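Local coordinates for mandelate racemase/muconate lactonizing enzyme-like protein (Roseovarius sp. TM1035, PDB 3RCY) that is an uncharacterised enolase-superfamily enzyme that probably abstracts a proton alpha to a substrate carboxylate, with a magnesium ion stabilising the resulting enolate, at residues 143-154 with 191-200; 27-38 with 98-109. All coordinates share one frame; numbering follows the deposited sequence.

Interaction 1 of 2, residues 143-154 with 191-200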
loop_
_atom_site.group_PDB
_atom_site.type_symbol
_atom_site.label_atom_id
_atom_site.label_comp_id
_atom_site.label_asym_id
_atom_site.label_seq_id
_atom_site.Cartn_x
_atom_site.Cartn_y
_atom_site.Cartn_z
ATOM N N PHE A 143 32.929 -24.954 -23.863
ATOM C CA PHE A 143 33.180 -23.605 -23.334
ATOM C C PHE A 143 32.038 -23.053 -22.472
ATOM O O PHE A 143 32.285 -22.434 -21.433
ATOM C CB PHE A 143 33.485 -22.617 -24.461
ATOM C CG PHE A 143 33.623 -21.194 -23.991
ATOM C CD1 PHE A 143 34.837 -20.733 -23.495
ATOM C CD2 PHE A 143 32.535 -20.321 -24.026
ATOM C CE1 PHE A 143 34.973 -19.427 -23.053
ATOM C CE2 PHE A 143 32.661 -19.013 -23.589
ATOM C CZ PHE A 143 33.882 -18.565 -23.097
ATOM N N TRP A 144 30.797 -23.281 -22.902
ATOM C CA TRP A 144 29.628 -22.669 -22.253
ATOM C C TRP A 144 29.391 -23.106 -20.811
ATOM O O TRP A 144 28.749 -22.393 -20.050
ATOM C CB TRP A 144 28.359 -22.846 -23.104
ATOM C CG TRP A 144 28.541 -22.308 -24.491
ATOM C CD1 TRP A 144 28.529 -23.026 -25.657
ATOM C CD2 TRP A 144 28.805 -20.943 -24.862
ATOM N NE1 TRP A 144 28.757 -22.191 -26.726
ATOM C CE2 TRP A 144 28.928 -20.910 -26.270
ATOM C CE3 TRP A 144 28.945 -19.745 -24.142
ATOM C CZ2 TRP A 144 29.191 -19.729 -26.973
ATOM C CZ3 TRP A 144 29.195 -18.566 -24.844
ATOM C CH2 TRP A 144 29.319 -18.572 -26.248
ATOM N N THR A 145 29.918 -24.266 -20.438
ATOM C CA THR A 145 29.819 -24.738 -19.057
ATOM C C THR A 145 31.179 -24.911 -18.365
ATOM O O THR A 145 31.264 -25.533 -17.308
ATOM C CB THR A 145 29.021 -26.055 -18.968
ATOM O OG1 THR A 145 29.584 -27.007 -19.873
ATOM C CG2 THR A 145 27.549 -25.822 -19.321
ATOM N N SER A 146 32.232 -24.356 -18.961
ATOM C CA SER A 146 33.561 -24.382 -18.359
ATOM C C SER A 146 33.925 -23.054 -17.680
ATOM O O SER A 146 34.209 -22.068 -18.363
ATOM C CB SER A 146 34.617 -24.716 -19.414
ATOM O OG SER A 146 35.912 -24.667 -18.840
ATOM N N ALA A 147 33.936 -23.036 -16.347
ATOM C CA ALA A 147 34.352 -21.844 -15.594
ATOM C C ALA A 147 35.806 -21.487 -15.882
ATOM O O ALA A 147 36.138 -20.316 -16.051
ATOM C CB ALA A 147 34.128 -22.036 -14.094
ATOM N N ASP A 148 36.664 -22.505 -15.945
ATOM C CA ASP A 148 38.074 -22.334 -16.296
ATOM C C ASP A 148 38.265 -21.578 -17.615
ATOM O O ASP A 148 39.023 -20.609 -17.666
ATOM C CB ASP A 148 38.799 -23.691 -16.334
ATOM C CG ASP A 148 39.136 -24.221 -14.942
ATOM O OD1 ASP A 148 38.894 -23.520 -13.942
ATOM O OD2 ASP A 148 39.665 -25.346 -14.841
ATOM N N MET A 149 37.571 -22.015 -18.666
ATOM C CA MET A 149 37.667 -21.363 -19.975
ATOM C C MET A 149 37.076 -19.956 -19.961
ATOM O O MET A 149 37.661 -19.033 -20.519
ATOM C CB MET A 149 37.009 -22.207 -21.068
ATOM C CG MET A 149 37.727 -23.532 -21.368
ATOM S SD MET A 149 36.938 -24.408 -22.737
ATOM C CE MET A 149 37.141 -26.106 -22.185
ATOM N N ALA A 150 35.923 -19.794 -19.311
ATOM C CA ALA A 150 35.326 -18.474 -19.149
ATOM C C ALA A 150 36.301 -17.506 -18.469
ATOM O O ALA A 150 36.443 -16.370 -18.904
ATOM C CB ALA A 150 34.011 -18.564 -18.370
ATOM N N ALA A 151 36.981 -17.963 -17.416
ATOM C CA ALA A 151 37.955 -17.120 -16.727
ATOM C C ALA A 151 39.107 -16.691 -17.648
ATOM O O ALA A 151 39.571 -15.556 -17.558
ATOM C CB ALA A 151 38.477 -17.800 -15.462
ATOM N N GLU A 152 39.550 -17.586 -18.538
ATOM C CA GLU A 152 40.556 -17.228 -19.550
ATOM C C GLU A 152 40.053 -16.131 -20.498
ATOM O O GLU A 152 40.786 -15.181 -20.812
ATOM C CB GLU A 152 40.999 -18.458 -20.356
ATOM C CG GLU A 152 41.856 -19.436 -19.575
ATOM C CD GLU A 152 42.421 -20.558 -20.440
ATOM O OE1 GLU A 152 41.783 -20.944 -21.447
ATOM O OE2 GLU A 152 43.510 -21.056 -20.102
ATOM N N SER A 153 38.804 -16.261 -20.948
ATOM C CA SER A 153 38.202 -15.250 -21.819
ATOM C C SER A 153 38.075 -13.916 -21.099
ATOM O O SER A 153 38.302 -12.869 -21.699
ATOM C CB SER A 153 36.841 -15.707 -22.359
ATOM O OG SER A 153 37.020 -16.795 -23.242
ATOM N N ALA A 154 37.732 -13.965 -19.814
ATOM C CA ALA A 154 37.617 -12.760 -18.989
ATOM C C ALA A 154 38.961 -12.039 -18.841
ATOM O O ALA A 154 39.019 -10.813 -18.973
ATOM C CB ALA A 154 37.038 -13.098 -17.624
ATOM N N GLU A 191 30.761 -21.209 -9.209
ATOM C CA GLU A 191 32.097 -21.484 -9.741
ATOM C C GLU A 191 32.539 -20.448 -10.790
ATOM O O GLU A 191 33.678 -19.972 -10.754
ATOM C CB GLU A 191 32.181 -22.903 -10.318
ATOM C CG GLU A 191 33.616 -23.328 -10.641
ATOM C CD GLU A 191 33.713 -24.588 -11.487
ATOM O OE1 GLU A 191 32.665 -25.188 -11.819
ATOM O OE2 GLU A 191 34.856 -24.978 -11.825
ATOM N N PHE A 192 31.645 -20.115 -11.722
ATOM C CA PHE A 192 31.905 -19.065 -12.718
ATOM C C PHE A 192 32.240 -17.720 -12.055
ATOM O O PHE A 192 33.261 -17.111 -12.370
ATOM C CB PHE A 192 30.701 -18.880 -13.653
ATOM C CG PHE A 192 30.789 -19.654 -14.954
ATOM C CD1 PHE A 192 30.762 -21.055 -14.967
ATOM C CD2 PHE A 192 30.841 -18.975 -16.172
ATOM C CE1 PHE A 192 30.814 -21.763 -16.171
ATOM C CE2 PHE A 192 30.900 -19.678 -17.388
ATOM C CZ PHE A 192 30.887 -21.077 -17.385
ATOM N N CYS A 193 31.375 -17.259 -11.149
ATOM C CA CYS A 193 31.595 -15.981 -10.478
ATOM C C CYS A 193 32.910 -15.974 -9.708
ATOM O O CYS A 193 33.670 -15.016 -9.800
ATOM C CB CYS A 193 30.432 -15.631 -9.542
ATOM S SG CYS A 193 28.911 -15.164 -10.395
ATOM N N ARG A 194 33.174 -17.047 -8.963
ATOM C CA ARG A 194 34.401 -17.152 -8.166
ATOM C C ARG A 194 35.655 -17.079 -9.049
ATOM O O ARG A 194 36.573 -16.297 -8.772
ATOM C CB ARG A 194 34.396 -18.445 -7.320
ATOM C CG ARG A 194 35.679 -18.678 -6.503
ATOM C CD ARG A 194 35.603 -19.918 -5.591
ATOM N NE ARG A 194 35.238 -21.160 -6.284
ATOM C CZ ARG A 194 36.107 -22.017 -6.830
ATOM N NH1 ARG A 194 37.417 -21.778 -6.783
ATOM N NH2 ARG A 194 35.666 -23.122 -7.426
ATOM N N LYS A 195 35.682 -17.889 -10.110
ATOM C CA LYS A 195 36.850 -17.966 -10.993
ATOM C C LYS A 195 37.030 -16.720 -11.863
ATOM O O LYS A 195 38.160 -16.279 -12.098
ATOM C CB LYS A 195 36.829 -19.252 -11.831
ATOM C CG LYS A 195 37.038 -20.501 -10.968
ATOM C CD LYS A 195 37.159 -21.773 -11.777
ATOM C CE LYS A 195 37.426 -22.943 -10.841
ATOM N NZ LYS A 195 37.493 -24.233 -11.567
ATOM N N ILE A 196 35.920 -16.152 -12.329
ATOM C CA ILE A 196 35.983 -14.919 -13.118
ATOM C C ILE A 196 36.410 -13.733 -12.243
ATOM O O ILE A 196 37.258 -12.940 -12.655
ATOM C CB ILE A 196 34.669 -14.650 -13.915
ATOM C CG1 ILE A 196 34.470 -15.739 -14.980
ATOM C CG2 ILE A 196 34.697 -13.269 -14.594
ATOM C CD1 ILE A 196 33.034 -15.860 -15.523
ATOM N N ARG A 197 35.858 -13.633 -11.032
ATOM C CA ARG A 197 36.292 -12.596 -10.081
ATOM C C ARG A 197 37.783 -12.748 -9.754
ATOM O O ARG A 197 38.517 -11.761 -9.710
ATOM C CB ARG A 197 35.438 -12.605 -8.800
ATOM C CG ARG A 197 35.934 -11.664 -7.672
ATOM C CD ARG A 197 35.895 -10.199 -8.103
ATOM N NE ARG A 197 34.518 -9.732 -8.211
ATOM C CZ ARG A 197 34.104 -8.742 -8.999
ATOM N NH1 ARG A 197 32.820 -8.407 -9.003
ATOM N NH2 ARG A 197 34.961 -8.094 -9.786
ATOM N N ALA A 198 38.234 -13.984 -9.549
ATOM C CA ALA A 198 39.654 -14.222 -9.273
ATOM C C ALA A 198 40.535 -13.795 -10.457
ATOM O O ALA A 198 41.636 -13.291 -10.254
ATOM C CB ALA A 198 39.903 -15.678 -8.894
ATOM N N ALA A 199 40.029 -13.970 -11.680
ATOM C CA ALA A 199 40.768 -13.607 -12.892
ATOM C C ALA A 199 40.788 -12.099 -13.167
ATOM O O ALA A 199 41.791 -11.576 -13.663
ATOM C CB ALA A 199 40.228 -14.363 -14.110
ATOM N N VAL A 200 39.697 -11.402 -12.849
ATOM C CA VAL A 200 39.623 -9.964 -13.155
ATOM C C VAL A 200 39.874 -9.034 -11.954
ATOM O O VAL A 200 40.179 -7.854 -12.144
ATOM C CB VAL A 200 38.295 -9.575 -13.859
ATOM C CG1 VAL A 200 38.020 -10.496 -15.050
ATOM C CG2 VAL A 200 37.114 -9.584 -12.880
HETATM O O HOH W 1 33.450 -25.447 -14.738
#
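A147 lies over one face of the F192 ring where two neighbouring outer helices of the enolase-type beta/alpha barrel meet. Helix 147-159 belongs to the crossover from strand 126-131 to strand 164-167, and helix 183-200 to the next one. Their short segments run in broadly the same direction, the axes 8.5 Å apart at closest approach and inclined at 31°, a close spacing consistent with the alanines (A147, A151, A154, A199) in the interface.

The placement of A147 over F192 meets the criteria for a CH-pi contact: its CA stands 3.9 Å from the ring centroid, 23° off the normal and shifted toward the rim. T145 C meets the edge of the ring near its plane. A150 comes in obliquely, its CB 3.4 Å from F192 CE2, so the ring is wedged against the first turn of helix 147-154. F167 and P169 also touch F192, extending this packing inward to the barrel.

Farther along, alanine methyls meet I196, V200 and another alanine. A154 CB touches I196 CG2 at 3.8 Å and also rests against CG1 of V200, while A151 CB and A199 CB face each other at 4.1 Å.

At the outer side K195 bridges two acids. Its CG is anti to the carbonyl carbon (chi1 -68°) and its chain is extended beyond, which carries CD past the A147 methyl and the ammonium to D148. There NZ lies 2.8 Å from D148 OD1, approaching from above the carboxylate plane. D148 and E191 bring like charges near each other, and the lysine they share probably offsets them. At the helix start a water accepts from A147 N at 2.9 Å and donates weakly to E191 OE1. The second arm of the K195 bridge uses the anti lone pair of E191 OE2, 2.8 Å from NZ.

Interaction 2 of 2, residues 27-38 with 98-109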
loop_
_atom_site.group_PDB
_atom_site.type_symbol
_atom_site.label_atom_id
_atom_site.label_comp_id
_atom_site.label_asym_id
_atom_site.label_seq_id
_atom_site.Cartn_x
_atom_site.Cartn_y
_atom_site.Cartn_z
ATOM N N VAL A 27 17.375 -2.646 -42.934
ATOM C CA VAL A 27 16.494 -1.866 -43.805
ATOM C C VAL A 27 17.239 -0.647 -44.341
ATOM O O VAL A 27 17.993 0.005 -43.618
ATOM C CB VAL A 27 15.160 -1.454 -43.105
ATOM C CG1 VAL A 27 14.344 -2.688 -42.753
ATOM C CG2 VAL A 27 15.417 -0.591 -41.842
ATOM N N LYS A 28 17.034 -0.356 -45.616
ATOM C CA LYS A 28 17.655 0.789 -46.247
ATOM C C LYS A 28 16.526 1.646 -46.807
ATOM O O LYS A 28 15.732 1.182 -47.630
ATOM C CB LYS A 28 18.606 0.314 -47.355
ATOM C CG LYS A 28 19.245 1.405 -48.216
ATOM C CD LYS A 28 19.702 0.777 -49.548
ATOM C CE LYS A 28 20.369 1.758 -50.484
ATOM N NZ LYS A 28 20.942 1.008 -51.651
ATOM N N LEU A 29 16.437 2.881 -46.328
ATOM C CA LEU A 29 15.438 3.822 -46.807
ATOM C C LEU A 29 16.094 4.876 -47.682
ATOM O O LEU A 29 17.227 5.282 -47.432
ATOM C CB LEU A 29 14.706 4.499 -45.640
ATOM C CG LEU A 29 13.868 3.621 -44.708
ATOM C CD1 LEU A 29 13.145 4.477 -43.678
ATOM C CD2 LEU A 29 12.872 2.788 -45.495
ATOM N N THR A 30 15.373 5.308 -48.708
ATOM C CA THR A 30 15.837 6.377 -49.575
ATOM C C THR A 30 14.747 7.437 -49.667
ATOM O O THR A 30 13.562 7.106 -49.829
ATOM C CB THR A 30 16.183 5.860 -50.995
ATOM O OG1 THR A 30 17.030 4.706 -50.897
ATOM C CG2 THR A 30 16.896 6.944 -51.823
ATOM N N THR A 31 15.151 8.703 -49.553
ATOM C CA THR A 31 14.224 9.824 -49.693
ATOM C C THR A 31 14.026 10.168 -51.166
ATOM O O THR A 31 14.756 9.682 -52.031
ATOM C CB THR A 31 14.732 11.102 -48.978
ATOM O OG1 THR A 31 15.901 11.597 -49.648
ATOM C CG2 THR A 31 15.043 10.821 -47.506
ATOM N N ASP A 32 13.051 11.029 -51.445
ATOM C CA ASP A 32 12.829 11.496 -52.813
ATOM C C ASP A 32 13.978 12.355 -53.370
ATOM O O ASP A 32 14.078 12.527 -54.583
ATOM C CB ASP A 32 11.464 12.190 -52.971
ATOM C CG ASP A 32 11.229 13.306 -51.953
ATOM O OD1 ASP A 32 12.136 13.648 -51.159
ATOM O OD2 ASP A 32 10.104 13.846 -51.950
ATOM N N ASP A 33 14.847 12.879 -52.501
ATOM C CA ASP A 33 16.039 13.598 -52.981
ATOM C C ASP A 33 17.339 12.770 -52.920
ATOM O O ASP A 33 18.438 13.323 -53.009
ATOM C CB ASP A 33 16.191 14.980 -52.314
ATOM C CG ASP A 33 16.594 14.907 -50.841
ATOM O OD1 ASP A 33 16.328 13.890 -50.164
ATOM O OD2 ASP A 33 17.172 15.900 -50.351
ATOM N N GLY A 34 17.200 11.454 -52.760
ATOM C CA GLY A 34 18.341 10.540 -52.856
ATOM C C GLY A 34 19.147 10.246 -51.598
ATOM O O GLY A 34 20.104 9.473 -51.653
ATOM N N ILE A 35 18.774 10.833 -50.460
ATOM C CA ILE A 35 19.486 10.539 -49.208
ATOM C C ILE A 35 19.133 9.130 -48.728
ATOM O O ILE A 35 17.971 8.732 -48.741
ATOM C CB ILE A 35 19.215 11.592 -48.095
ATOM C CG1 ILE A 35 19.582 13.003 -48.584
ATOM C CG2 ILE A 35 20.001 11.252 -46.818
ATOM C CD1 ILE A 35 19.182 14.131 -47.637
ATOM N N THR A 36 20.140 8.373 -48.316
ATOM C CA THR A 36 19.904 7.008 -47.858
ATOM C C THR A 36 20.178 6.878 -46.366
ATOM O O THR A 36 21.087 7.519 -45.837
ATOM C CB THR A 36 20.760 5.978 -48.634
ATOM O OG1 THR A 36 22.150 6.282 -48.455
ATOM C CG2 THR A 36 20.422 5.995 -50.122
ATOM N N GLY A 37 19.373 6.054 -45.699
ATOM C CA GLY A 37 19.542 5.761 -44.285
ATOM C C GLY A 37 19.421 4.274 -44.030
ATOM O O GLY A 37 18.646 3.578 -44.699
ATOM N N TRP A 38 20.194 3.789 -43.065
ATOM C CA TRP A 38 20.194 2.379 -42.706
ATOM C C TRP A 38 19.682 2.164 -41.290
ATOM O O TRP A 38 19.971 2.948 -40.382
ATOM C CB TRP A 38 21.593 1.782 -42.844
ATOM C CG TRP A 38 22.040 1.589 -44.271
ATOM C CD1 TRP A 38 22.644 2.515 -45.077
ATOM C CD2 TRP A 38 21.929 0.389 -45.053
ATOM N NE1 TRP A 38 22.912 1.967 -46.315
ATOM C CE2 TRP A 38 22.484 0.665 -46.327
ATOM C CE3 TRP A 38 21.408 -0.889 -44.804
ATOM C CZ2 TRP A 38 22.543 -0.293 -47.345
ATOM C CZ3 TRP A 38 21.468 -1.846 -45.823
ATOM C CH2 TRP A 38 22.030 -1.538 -47.079
ATOM N N LEU A 98 13.016 0.849 -39.192
ATOM C CA LEU A 98 12.697 1.922 -40.136
ATOM C C LEU A 98 12.950 3.303 -39.507
ATOM O O LEU A 98 13.427 4.224 -40.179
ATOM C CB LEU A 98 11.245 1.791 -40.604
ATOM C CG LEU A 98 10.887 0.470 -41.316
ATOM C CD1 LEU A 98 9.374 0.249 -41.381
ATOM C CD2 LEU A 98 11.500 0.413 -42.713
ATOM N N GLU A 99 12.639 3.427 -38.215
ATOM C CA GLU A 99 12.862 4.677 -37.468
ATOM C C GLU A 99 14.359 4.998 -37.347
ATOM O O GLU A 99 14.773 6.158 -37.470
ATOM C CB GLU A 99 12.187 4.601 -36.083
ATOM C CG GLU A 99 12.158 5.918 -35.299
ATOM C CD GLU A 99 13.260 6.059 -34.245
ATOM O OE1 GLU A 99 14.297 5.354 -34.335
ATOM O OE2 GLU A 99 13.103 6.919 -33.326
ATOM N N ILE A 100 15.169 3.967 -37.114
ATOM C CA ILE A 100 16.625 4.140 -37.059
ATOM C C ILE A 100 17.166 4.654 -38.405
ATOM O O ILE A 100 18.022 5.547 -38.435
ATOM C CB ILE A 100 17.349 2.839 -36.614
ATOM C CG1 ILE A 100 17.041 2.543 -35.136
ATOM C CG2 ILE A 100 18.869 2.955 -36.824
ATOM C CD1 ILE A 100 17.286 1.076 -34.712
ATOM N N ALA A 101 16.651 4.104 -39.511
ATOM C CA ALA A 101 17.000 4.589 -40.854
ATOM C C ALA A 101 16.596 6.053 -41.057
ATOM O O ALA A 101 17.303 6.804 -41.733
ATOM C CB ALA A 101 16.367 3.699 -41.935
ATOM N N CYS A 102 15.461 6.457 -40.481
ATOM C CA CYS A 102 15.024 7.861 -40.531
ATOM C C CYS A 102 16.033 8.779 -39.846
ATOM O O CYS A 102 16.341 9.867 -40.365
ATOM C CB CYS A 102 13.635 8.051 -39.910
ATOM S SG CYS A 102 12.274 7.298 -40.841
ATOM N N TRP A 103 16.554 8.341 -38.697
ATOM C CA TRP A 103 17.584 9.109 -37.990
ATOM C C TRP A 103 18.878 9.203 -38.788
ATOM O O TRP A 103 19.508 10.257 -38.823
ATOM C CB TRP A 103 17.837 8.556 -36.585
ATOM C CG TRP A 103 16.735 8.942 -35.656
ATOM C CD1 TRP A 103 15.718 8.151 -35.215
ATOM C CD2 TRP A 103 16.503 10.243 -35.107
ATOM N NE1 TRP A 103 14.875 8.874 -34.399
ATOM C CE2 TRP A 103 15.341 10.160 -34.313
ATOM C CE3 TRP A 103 17.182 11.470 -35.192
ATOM C CZ2 TRP A 103 14.833 11.258 -33.612
ATOM C CZ3 TRP A 103 16.683 12.562 -34.485
ATOM C CH2 TRP A 103 15.515 12.447 -33.712
ATOM N N ASP A 104 19.266 8.105 -39.430
ATOM C CA ASP A 104 20.427 8.119 -40.313
ATOM C C ASP A 104 20.222 9.178 -41.413
ATOM O O ASP A 104 21.100 10.017 -41.642
ATOM C CB ASP A 104 20.658 6.720 -40.903
ATOM C CG ASP A 104 22.056 6.541 -41.500
ATOM O OD1 ASP A 104 22.975 7.318 -41.162
ATOM O OD2 ASP A 104 22.233 5.600 -42.310
ATOM N N ILE A 105 19.052 9.151 -42.058
ATOM C CA ILE A 105 18.652 10.171 -43.039
ATOM C C ILE A 105 18.664 11.606 -42.460
ATOM O O ILE A 105 19.205 12.515 -43.079
ATOM C CB ILE A 105 17.263 9.854 -43.661
ATOM C CG1 ILE A 105 17.393 8.754 -44.727
ATOM C CG2 ILE A 105 16.633 11.112 -44.286
ATOM C CD1 ILE A 105 16.108 8.004 -45.004
ATOM N N LEU A 106 18.070 11.787 -41.280
ATOM C CA LEU A 106 17.984 13.106 -40.651
ATOM C C LEU A 106 19.367 13.684 -40.369
ATOM O O LEU A 106 19.627 14.845 -40.692
ATOM C CB LEU A 106 17.125 13.065 -39.375
ATOM C CG LEU A 106 15.618 12.874 -39.617
ATOM C CD1 LEU A 106 14.891 12.428 -38.345
ATOM C CD2 LEU A 106 14.969 14.141 -40.205
ATOM N N GLY A 107 20.259 12.874 -39.804
ATOM C CA GLY A 107 21.636 13.325 -39.575
ATOM C C GLY A 107 22.341 13.760 -40.856
ATOM O O GLY A 107 23.028 14.793 -40.886
ATOM N N LYS A 108 22.172 12.976 -41.918
ATOM C CA LYS A 108 22.746 13.328 -43.222
ATOM C C LYS A 108 22.167 14.634 -43.764
ATOM O O LYS A 108 22.912 15.490 -44.244
ATOM C CB LYS A 108 22.590 12.182 -44.241
ATOM C CG LYS A 108 23.389 10.940 -43.864
ATOM C CD LYS A 108 23.304 9.839 -44.906
ATOM C CE LYS A 108 23.945 8.561 -44.373
ATOM N NZ LYS A 108 23.804 7.416 -45.336
ATOM N N ALA A 109 20.844 14.784 -43.676
ATOM C CA ALA A 109 20.178 16.003 -44.138
ATOM C C ALA A 109 20.596 17.241 -43.334
ATOM O O ALA A 109 20.732 18.336 -43.886
ATOM C CB ALA A 109 18.661 15.827 -44.114
#
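D104 and K108, one turn apart on helix 98-109, each bond to the backbone of strand 36-38 where a beta hairpin packs on a helix in the enolase-type N-terminal capping domain. W38 N donates to the anti lone pair of D104 OD2 at 2.8 Å and 157°; D104 OD1 is taken by L366 N, so both carboxylate oxygens have a donor. K108 NZ gives its bond to T36 O, also 2.8 Å, from 38° above the carbonyl plane; its salt bridge to D104 OD2 is long. A serine in place of K108 would probably leave T36 O without this donor and strip the outer part of the lysine chain from beside the I35 methyl.

Strand and helix come close at G37, where a CB would clash with A101 O; instead G37 CA makes a CA-H...O contact to that oxygen at 3.6 Å. W38 O is buried with no hydrogen-bond partner in the model; the CA-H of A101 approaches it at 3.4 Å (CA to O).

L29 packs over the A101 methyl and crosses L98 at about a right angle. Past it, T31 and I105 meet tip to tip, their CG2 atoms 3.6 Å apart.

Overall arrangement
From the N terminus, interaction 2 comes first: the hairpin of strands 24-31 and 36-41 is joined to helix 89-110 after 59 intervening residues, which include helices 48-63 and 71-80 and the ribose-contacting R86 and P87. Interaction 1 opens only after that loop has closed, and spans 36 residues containing strand 164-167, so the two are in series and neither nest nor cross. Interaction 2 joins the hairpin to a helix within the capping domain; interaction 1 joins two successive outer helices of the barrel. Their centres are 43 Å apart, on opposite sides of the chain's centre, and their nearest atoms remain about 25 Å apart. The magnesium ligands E235 and E261 follow both contacts in the chain.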